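Local coordinates for monosaccharide ABC transporter substrate-binding protein, CUT2 family (Bradyrhizobium sp., PDB 4YHS) that probably binds a sugar or related small solute in the periplasm and hands it to an ABC transporter of the CUT2 family, at residues A[158-171]-A[295-309]. Sequence-based numbering, arbitrary orientation.
Sequences AKSLVSFYTMGAET and PADSMVIQGRIAVDQ
Two of the crossovers that form the hinge of this two-lobed periplasmic binding protein run side by side here, strand 158-160 passing into helix 164-171 while strand 295-296 passes the other way into helix 299-309. Strand 158-160 lies nearly antiparallel to helix 299-309, at 160°. S160 is small enough to sit against the helix, and its OG, turned anti to the backbone N (chi1 -177°), donates to Q302 O at 2.7 Å, in the carbonyl plane on a lone pair; the same oxygen also takes the helical bond from A306 N. Two turns beyond Q302, the extended chain of Q309 brings NE2 to K159 O in a nearly straight bond of 3.1 Å, and NE2 also binds V320 O.

Q302, its chain extended beyond CG, reaches from helix 299-309 to D297 and V162: its NE2 donates to D297 O at 2.9 Å, its OE1 accepts from a water that in turn accepts from V162 N, and CG1 of V162 packs crosswise on the amide. A leucine in its place would probably leave D297 O and this water without their amide partners. The side chain of D297, whose OD2 is bound by Y72 OH, lies about 5 Å from a bound bis-tris molecule, probably from the crystallisation liquor, which may mark the ligand cleft. The selenomethionine M167, its chain bent at chi2 and chi3, brings CE to 4.0 Å from CG of the compact P295 ring, while T171 OG1, itself hydrogen-bonded to M167 O, rests 3.3 Å from P295 CD.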
ATOM      1  N   ALA A 158     -14.000  -7.404   8.385  1.00 19.02           N
ATOM      2  CA  ALA A 158     -12.626  -7.834   8.091  1.00 19.46           C
ATOM      3  C   ALA A 158     -11.832  -6.663   7.546  1.00 20.57           C
ATOM      4  O   ALA A 158     -12.413  -5.773   6.944  1.00 17.69           O
ATOM      5  CB  ALA A 158     -12.583  -8.956   7.072  1.00 17.74           C
ATOM      6  N   LYS A 159     -10.511  -6.709   7.756  1.00 15.34           N
ATOM      7  CA  LYS A 159      -9.578  -5.754   7.173  1.00 14.48           C
ATOM      8  C   LYS A 159      -8.606  -6.448   6.233  1.00 14.51           C
ATOM      9  O   LYS A 159      -8.105  -7.544   6.520  1.00 14.52           O
ATOM     10  CB  LYS A 159      -8.807  -5.015   8.264  1.00 15.33           C
ATOM     11  CG  LYS A 159      -9.677  -4.173   9.202  1.00 18.69           C
ATOM     12  CD  LYS A 159      -8.881  -3.564  10.338  1.00 22.09           C
ATOM     13  CE  LYS A 159      -9.790  -2.731  11.234  1.00 32.90           C
ATOM     14  NZ  LYS A 159     -10.065  -1.410  10.612  1.00 35.35           N
ATOM     15  N   SER A 160      -8.356  -5.796   5.103  1.00 15.41           N
ATOM     16  CA  SER A 160      -7.307  -6.180   4.152  1.00 15.53           C
ATOM     17  C   SER A 160      -6.460  -4.940   3.902  1.00 12.03           C
ATOM     18  O   SER A 160      -6.815  -4.078   3.075  1.00 12.42           O
ATOM     19  CB  SER A 160      -7.911  -6.685   2.858  1.00 14.32           C
ATOM     20  OG  SER A 160      -6.902  -7.117   1.976  1.00 15.48           O
ATOM     21  N   LEU A 161      -5.354  -4.837   4.619  1.00 13.71           N
ATOM     22  CA  LEU A 161      -4.556  -3.641   4.565  1.00 11.92           C
ATOM     23  C   LEU A 161      -3.199  -3.839   5.235  1.00 15.80           C
ATOM     24  O   LEU A 161      -2.932  -4.873   5.871  1.00 14.94           O
ATOM     25  CB  LEU A 161      -5.309  -2.487   5.235  1.00 16.34           C
ATOM     26  CG  LEU A 161      -6.058  -2.812   6.527  1.00 17.45           C
ATOM     27  CD1 LEU A 161      -5.111  -3.011   7.681  1.00 18.13           C
ATOM     28  CD2 LEU A 161      -7.039  -1.657   6.838  1.00 19.76           C
ATOM     29  N   VAL A 162      -2.331  -2.843   5.065  1.00 13.92           N
ATOM     30  CA  VAL A 162      -1.017  -2.852   5.729  1.00 17.13           C
ATOM     31  C   VAL A 162      -0.815  -1.568   6.517  1.00 18.74           C
ATOM     32  O   VAL A 162      -1.658  -0.659   6.448  1.00 20.03           O
ATOM     33  CB  VAL A 162       0.140  -3.016   4.712  1.00 15.35           C
ATOM     34  CG1 VAL A 162      -0.139  -4.211   3.802  1.00 13.86           C
ATOM     35  CG2 VAL A 162       0.344  -1.736   3.878  1.00 15.11           C
ATOM     36  N   SER A 163       0.281  -1.521   7.285  1.00 16.21           N
ATOM     37  CA  SER A 163       0.689  -0.321   8.041  1.00 16.86           C
ATOM     38  C   SER A 163       1.853   0.404   7.403  1.00 16.28           C
ATOM     39  O   SER A 163       2.831  -0.248   7.007  1.00 16.25           O
ATOM     40  CB  SER A 163       1.093  -0.715   9.473  1.00 22.16           C
ATOM     41  OG  SER A 163       1.613   0.400  10.189  1.00 22.40           O
ATOM     42  N   PHE A 164       1.763   1.745   7.316  1.00 16.91           N
ATOM     43  CA  PHE A 164       2.868   2.545   6.793  1.00 16.19           C
ATOM     44  C   PHE A 164       4.030   2.560   7.794  1.00 14.12           C
ATOM     45  O   PHE A 164       5.142   2.857   7.405  1.00 14.72           O
ATOM     46  CB  PHE A 164       2.416   3.966   6.439  1.00 15.12           C
ATOM     47  CG  PHE A 164       2.168   4.159   4.955  1.00 13.34           C
ATOM     48  CD1 PHE A 164       3.223   4.273   4.077  1.00 21.29           C
ATOM     49  CD2 PHE A 164       0.872   4.200   4.462  1.00 25.57           C
ATOM     50  CE1 PHE A 164       3.001   4.428   2.718  1.00 27.78           C
ATOM     51  CE2 PHE A 164       0.649   4.370   3.109  1.00 27.87           C
ATOM     52  CZ  PHE A 164       1.706   4.480   2.243  1.00 27.92           C
ATOM     53  N   TYR A 165       3.779   2.191   9.061  1.00 13.31           N
ATOM     54  CA  TYR A 165       4.895   2.028   9.995  1.00 16.42           C
ATOM     55  C   TYR A 165       5.820   0.942   9.445  1.00 13.69           C
ATOM     56  O   TYR A 165       7.049   1.101   9.364  1.00 16.09           O
ATOM     57  CB  TYR A 165       4.419   1.639  11.398  1.00 17.26           C
ATOM     58  CG  TYR A 165       5.560   1.408  12.367  1.00 20.39           C
ATOM     59  CD1 TYR A 165       6.172   0.170  12.470  1.00 18.55           C
ATOM     60  CD2 TYR A 165       6.033   2.430  13.174  1.00 18.95           C
ATOM     61  CE1 TYR A 165       7.216  -0.043  13.340  1.00 23.56           C
ATOM     62  CE2 TYR A 165       7.094   2.225  14.032  1.00 22.13           C
ATOM     63  CZ  TYR A 165       7.664   0.983  14.120  1.00 22.44           C
ATOM     64  OH  TYR A 165       8.694   0.770  14.988  1.00 23.55           O
ATOM     65  N   THR A 166       5.208  -0.163   9.027  1.00 16.36           N
ATOM     66  CA  THR A 166       5.957  -1.311   8.510  1.00 18.94           C
ATOM     67  C   THR A 166       6.634  -1.001   7.178  1.00 16.92           C
ATOM     68  O   THR A 166       7.751  -1.465   6.920  1.00 17.31           O
ATOM     69  CB  THR A 166       5.031  -2.551   8.332  1.00 26.03           C
ATOM     70  OG1 THR A 166       4.269  -2.736   9.521  1.00 32.98           O
ATOM     71  CG2 THR A 166       5.848  -3.825   8.016  1.00 26.35           C
HETATM   72  N   MSE A 167       5.969  -0.250   6.300  1.00 13.03           N
HETATM   73  CA  MSE A 167       6.643   0.216   5.091  1.00 16.23           C
HETATM   74  C   MSE A 167       7.924   1.006   5.386  1.00 14.75           C
HETATM   75  O   MSE A 167       8.962   0.792   4.730  1.00 13.47           O
HETATM   76  CB  MSE A 167       5.714   1.081   4.247  1.00 13.24           C
HETATM   77  CG  MSE A 167       4.444   0.376   3.802  1.00 16.46           C
HETATM   78 SE   MSE A 167       4.807  -0.937   2.399  1.00 23.96          SE
HETATM   79  CE  MSE A 167       4.697   0.320   0.887  1.00 16.76           C
ATOM     80  N   GLY A 168       7.856   1.962   6.320  1.00 15.61           N
ATOM     81  CA  GLY A 168       9.048   2.705   6.697  1.00 17.38           C
ATOM     82  C   GLY A 168      10.112   1.816   7.342  1.00 19.37           C
ATOM     83  O   GLY A 168      11.309   1.911   7.053  1.00 16.27           O
ATOM     84  N   ALA A 169       9.668   0.934   8.232  1.00 16.42           N
ATOM     85  CA  ALA A 169      10.556   0.044   8.957  1.00 15.77           C
ATOM     86  C   ALA A 169      11.333  -0.889   8.030  1.00 18.99           C
ATOM     87  O   ALA A 169      12.530  -1.069   8.194  1.00 17.77           O
ATOM     88  CB  ALA A 169       9.774  -0.769   9.964  1.00 17.19           C
ATOM     89  N   GLU A 170      10.652  -1.456   7.039  1.00 16.35           N
ATOM     90  CA  GLU A 170      11.305  -2.382   6.133  1.00 15.81           C
ATOM     91  C   GLU A 170      12.335  -1.631   5.298  1.00 20.30           C
ATOM     92  O   GLU A 170      13.427  -2.161   4.979  1.00 19.20           O
ATOM     93  CB  GLU A 170      10.265  -3.097   5.263  1.00 21.07           C
ATOM     94  CG  GLU A 170       9.477  -4.144   6.044  1.00 17.78           C
ATOM     95  CD  GLU A 170      10.341  -5.342   6.438  1.00 32.13           C
ATOM     96  OE1 GLU A 170      11.387  -5.560   5.796  1.00 37.12           O
ATOM     97  OE2 GLU A 170       9.984  -6.049   7.397  1.00 30.61           O
ATOM     98  N   THR A 171      12.021  -0.382   4.977  1.00 14.91           N
ATOM     99  CA  THR A 171      12.927   0.432   4.172  1.00 12.73           C
ATOM    100  C   THR A 171      14.207   0.693   5.011  1.00 13.44           C
ATOM    101  O   THR A 171      15.352   0.582   4.523  1.00 18.64           O
ATOM    102  CB  THR A 171      12.280   1.756   3.752  1.00 17.34           C
ATOM    103  OG1 THR A 171      11.065   1.509   3.023  1.00 17.16           O
ATOM    104  CG2 THR A 171      13.247   2.528   2.855  1.00 18.15           C
ATOM    105  N   PRO A 295       9.935  -0.827  -0.748  1.00 17.06           N
ATOM    106  CA  PRO A 295       9.042  -1.911  -0.313  1.00 14.22           C
ATOM    107  C   PRO A 295       7.793  -1.990  -1.181  1.00 14.37           C
ATOM    108  O   PRO A 295       7.352  -0.974  -1.731  1.00 14.71           O
ATOM    109  CB  PRO A 295       8.663  -1.513   1.100  1.00 12.49           C
ATOM    110  CG  PRO A 295       8.681  -0.034   1.086  1.00 16.72           C
ATOM    111  CD  PRO A 295       9.849   0.341   0.158  1.00 13.72           C
ATOM    112  N   ALA A 296       7.223  -3.184  -1.275  1.00 14.88           N
ATOM    113  CA  ALA A 296       5.944  -3.346  -1.950  1.00 17.01           C
ATOM    114  C   ALA A 296       4.928  -3.830  -0.940  1.00 12.98           C
ATOM    115  O   ALA A 296       5.219  -4.749  -0.176  1.00 16.51           O
ATOM    116  CB  ALA A 296       6.068  -4.311  -3.097  1.00 18.13           C
ATOM    117  N   ASP A 297       3.744  -3.236  -0.959  1.00 11.39           N
ATOM    118  CA  ASP A 297       2.639  -3.693  -0.079  1.00 13.09           C
ATOM    119  C   ASP A 297       1.684  -4.624  -0.801  1.00 13.04           C
ATOM    120  O   ASP A 297       0.675  -5.062  -0.229  1.00 13.90           O
ATOM    121  CB  ASP A 297       1.862  -2.516   0.528  1.00 15.12           C
ATOM    122  CG  ASP A 297       0.959  -1.788  -0.465  1.00 20.18           C
ATOM    123  OD1 ASP A 297       1.142  -1.919  -1.679  1.00 19.30           O
ATOM    124  OD2 ASP A 297       0.097  -1.031   0.004  1.00 20.80           O
ATOM    125  N   SER A 298       2.055  -4.994  -2.014  1.00 11.48           N
ATOM    126  CA  SER A 298       1.235  -5.918  -2.806  1.00 13.28           C
ATOM    127  C   SER A 298      -0.231  -5.448  -2.803  1.00 14.22           C
ATOM    128  O   SER A 298      -1.148  -6.191  -2.401  1.00 13.09           O
ATOM    129  CB  SER A 298       1.325  -7.355  -2.254  1.00 13.64           C
ATOM    130  OG  SER A 298       2.618  -7.896  -2.391  1.00 14.29           O
HETATM  131  N   MSE A 299      -0.465  -4.204  -3.213  1.00 12.30           N
HETATM  132  CA  MSE A 299      -1.828  -3.648  -3.140  1.00 13.68           C
HETATM  133  C   MSE A 299      -2.827  -4.394  -4.011  1.00 10.98           C
HETATM  134  O   MSE A 299      -4.020  -4.433  -3.707  1.00 12.80           O
HETATM  135  CB  MSE A 299      -1.835  -2.151  -3.500  1.00 12.28           C
HETATM  136  CG  MSE A 299      -2.019  -1.740  -4.951  1.00 12.85           C
HETATM  137 SE   MSE A 299      -0.475  -2.184  -6.077  1.00 21.74          SE
HETATM  138  CE  MSE A 299       0.791  -0.730  -5.621  1.00 14.06           C
ATOM    139  N   VAL A 300      -2.351  -5.008  -5.078  1.00 12.75           N
ATOM    140  CA  VAL A 300      -3.218  -5.876  -5.878  1.00 12.41           C
ATOM    141  C   VAL A 300      -3.813  -7.015  -5.019  1.00 10.82           C
ATOM    142  O   VAL A 300      -5.033  -7.282  -5.043  1.00 12.37           O
ATOM    143  CB  VAL A 300      -2.460  -6.501  -7.071  1.00 12.54           C
ATOM    144  CG1 VAL A 300      -3.350  -7.432  -7.828  1.00 10.84           C
ATOM    145  CG2 VAL A 300      -1.907  -5.451  -8.019  1.00 10.62           C
ATOM    146  N   ILE A 301      -2.935  -7.659  -4.266  1.00 14.53           N
ATOM    147  CA  ILE A 301      -3.292  -8.740  -3.364  1.00 15.86           C
ATOM    148  C   ILE A 301      -4.196  -8.263  -2.205  1.00 10.94           C
ATOM    149  O   ILE A 301      -5.060  -9.017  -1.758  1.00 14.50           O
ATOM    150  CB  ILE A 301      -2.023  -9.433  -2.788  1.00 12.60           C
ATOM    151  CG1 ILE A 301      -1.062  -9.911  -3.917  1.00 11.36           C
ATOM    152  CG2 ILE A 301      -2.429 -10.608  -1.923  1.00 15.20           C
ATOM    153  CD1 ILE A 301      -1.695 -10.815  -4.996  1.00 15.96           C
ATOM    154  N   GLN A 302      -4.011  -7.026  -1.712  1.00 11.40           N
ATOM    155  CA  GLN A 302      -4.972  -6.452  -0.771  1.00 10.82           C
ATOM    156  C   GLN A 302      -6.373  -6.458  -1.377  1.00 12.65           C
ATOM    157  O   GLN A 302      -7.332  -6.853  -0.701  1.00 12.79           O
ATOM    158  CB  GLN A 302      -4.558  -5.048  -0.363  1.00 12.08           C
ATOM    159  CG  GLN A 302      -3.337  -5.062   0.542  1.00 11.95           C
ATOM    160  CD  GLN A 302      -2.845  -3.677   0.865  1.00 13.17           C
ATOM    161  OE1 GLN A 302      -3.609  -2.828   1.336  1.00 13.49           O
ATOM    162  NE2 GLN A 302      -1.563  -3.420   0.593  1.00 11.96           N
ATOM    163  N   GLY A 303      -6.490  -6.085  -2.646  1.00 13.63           N
ATOM    164  CA  GLY A 303      -7.753  -6.179  -3.355  1.00 15.49           C
ATOM    165  C   GLY A 303      -8.289  -7.602  -3.448  1.00 12.14           C
ATOM    166  O   GLY A 303      -9.460  -7.853  -3.116  1.00 11.88           O
ATOM    167  N   ARG A 304      -7.461  -8.535  -3.899  1.00 11.87           N
ATOM    168  CA  ARG A 304      -7.883  -9.951  -3.957  1.00 11.48           C
ATOM    169  C   ARG A 304      -8.351 -10.517  -2.596  1.00 14.80           C
ATOM    170  O   ARG A 304      -9.344 -11.220  -2.542  1.00 14.68           O
ATOM    171  CB  ARG A 304      -6.743 -10.845  -4.466  1.00 15.11           C
ATOM    172  CG  ARG A 304      -6.196 -10.542  -5.859  1.00 15.91           C
ATOM    173  CD  ARG A 304      -5.280 -11.671  -6.305  1.00 15.53           C
ATOM    174  NE  ARG A 304      -4.731 -11.505  -7.675  1.00 16.55           N
ATOM    175  CZ  ARG A 304      -5.285 -12.027  -8.769  1.00 14.96           C
ATOM    176  NH1 ARG A 304      -6.427 -12.722  -8.684  1.00 18.57           N
ATOM    177  NH2 ARG A 304      -4.696 -11.884  -9.968  1.00 18.44           N
ATOM    178  N   ILE A 305      -7.594 -10.252  -1.526  1.00 11.58           N
ATOM    179  CA  ILE A 305      -7.933 -10.757  -0.204  1.00 13.86           C
ATOM    180  C   ILE A 305      -9.284 -10.226   0.264  1.00 15.25           C
ATOM    181  O   ILE A 305     -10.063 -10.974   0.842  1.00 13.50           O
ATOM    182  CB  ILE A 305      -6.831 -10.412   0.832  1.00 12.82           C
ATOM    183  CG1 ILE A 305      -5.637 -11.349   0.590  1.00 18.96           C
ATOM    184  CG2 ILE A 305      -7.338 -10.594   2.292  1.00 13.65           C
ATOM    185  CD1 ILE A 305      -4.415 -11.008   1.340  1.00 15.59           C
ATOM    186  N   ALA A 306      -9.570  -8.948   0.013  1.00 14.65           N
ATOM    187  CA  ALA A 306     -10.869  -8.373   0.386  1.00 13.51           C
ATOM    188  C   ALA A 306     -12.031  -9.129  -0.257  1.00 15.57           C
ATOM    189  O   ALA A 306     -13.042  -9.390   0.378  1.00 14.97           O
ATOM    190  CB  ALA A 306     -10.936  -6.909  -0.024  1.00 15.24           C
ATOM    191  N   VAL A 307     -11.881  -9.470  -1.530  1.00 13.26           N
ATOM    192  CA  VAL A 307     -12.908 -10.224  -2.220  1.00 14.02           C
ATOM    193  C   VAL A 307     -13.035 -11.614  -1.607  1.00 21.69           C
ATOM    194  O   VAL A 307     -14.154 -12.063  -1.308  1.00 17.66           O
ATOM    195  CB  VAL A 307     -12.617 -10.342  -3.728  1.00 16.69           C
ATOM    196  CG1 VAL A 307     -13.575 -11.343  -4.427  1.00 19.66           C
ATOM    197  CG2 VAL A 307     -12.720  -8.975  -4.382  1.00 17.11           C
ATOM    198  N   ASP A 308     -11.906 -12.297  -1.413  1.00 17.94           N
ATOM    199  CA  ASP A 308     -11.940 -13.628  -0.800  1.00 18.05           C
ATOM    200  C   ASP A 308     -12.574 -13.614   0.588  1.00 20.06           C
ATOM    201  O   ASP A 308     -13.411 -14.462   0.919  1.00 19.90           O
ATOM    202  CB  ASP A 308     -10.538 -14.225  -0.694  1.00 15.85           C
ATOM    203  CG  ASP A 308     -10.564 -15.676  -0.213  1.00 21.39           C
ATOM    204  OD1 ASP A 308     -11.229 -16.495  -0.871  1.00 19.81           O
ATOM    205  OD2 ASP A 308      -9.940 -16.008   0.821  1.00 18.45           O
ATOM    206  N   GLN A 309     -12.182 -12.640   1.398  1.00 16.54           N
ATOM    207  CA  GLN A 309     -12.778 -12.460   2.701  1.00 19.48           C
ATOM    208  C   GLN A 309     -14.320 -12.308   2.618  1.00 23.44           C
ATOM    209  O   GLN A 309     -15.067 -12.941   3.379  1.00 17.40           O
ATOM    210  CB  GLN A 309     -12.176 -11.229   3.378  1.00 13.63           C
ATOM    211  CG  GLN A 309     -10.804 -11.429   4.049  1.00 13.97           C
ATOM    212  CD  GLN A 309     -10.200 -10.118   4.457  1.00 17.27           C
ATOM    213  OE1 GLN A 309     -10.443  -9.097   3.812  1.00 14.50           O
ATOM    214  NE2 GLN A 309      -9.456 -10.116   5.555  1.00 16.62           N
TER
HETATM  215  O   HOH W   1      -2.855  -0.809   3.060  1.00 13.77           O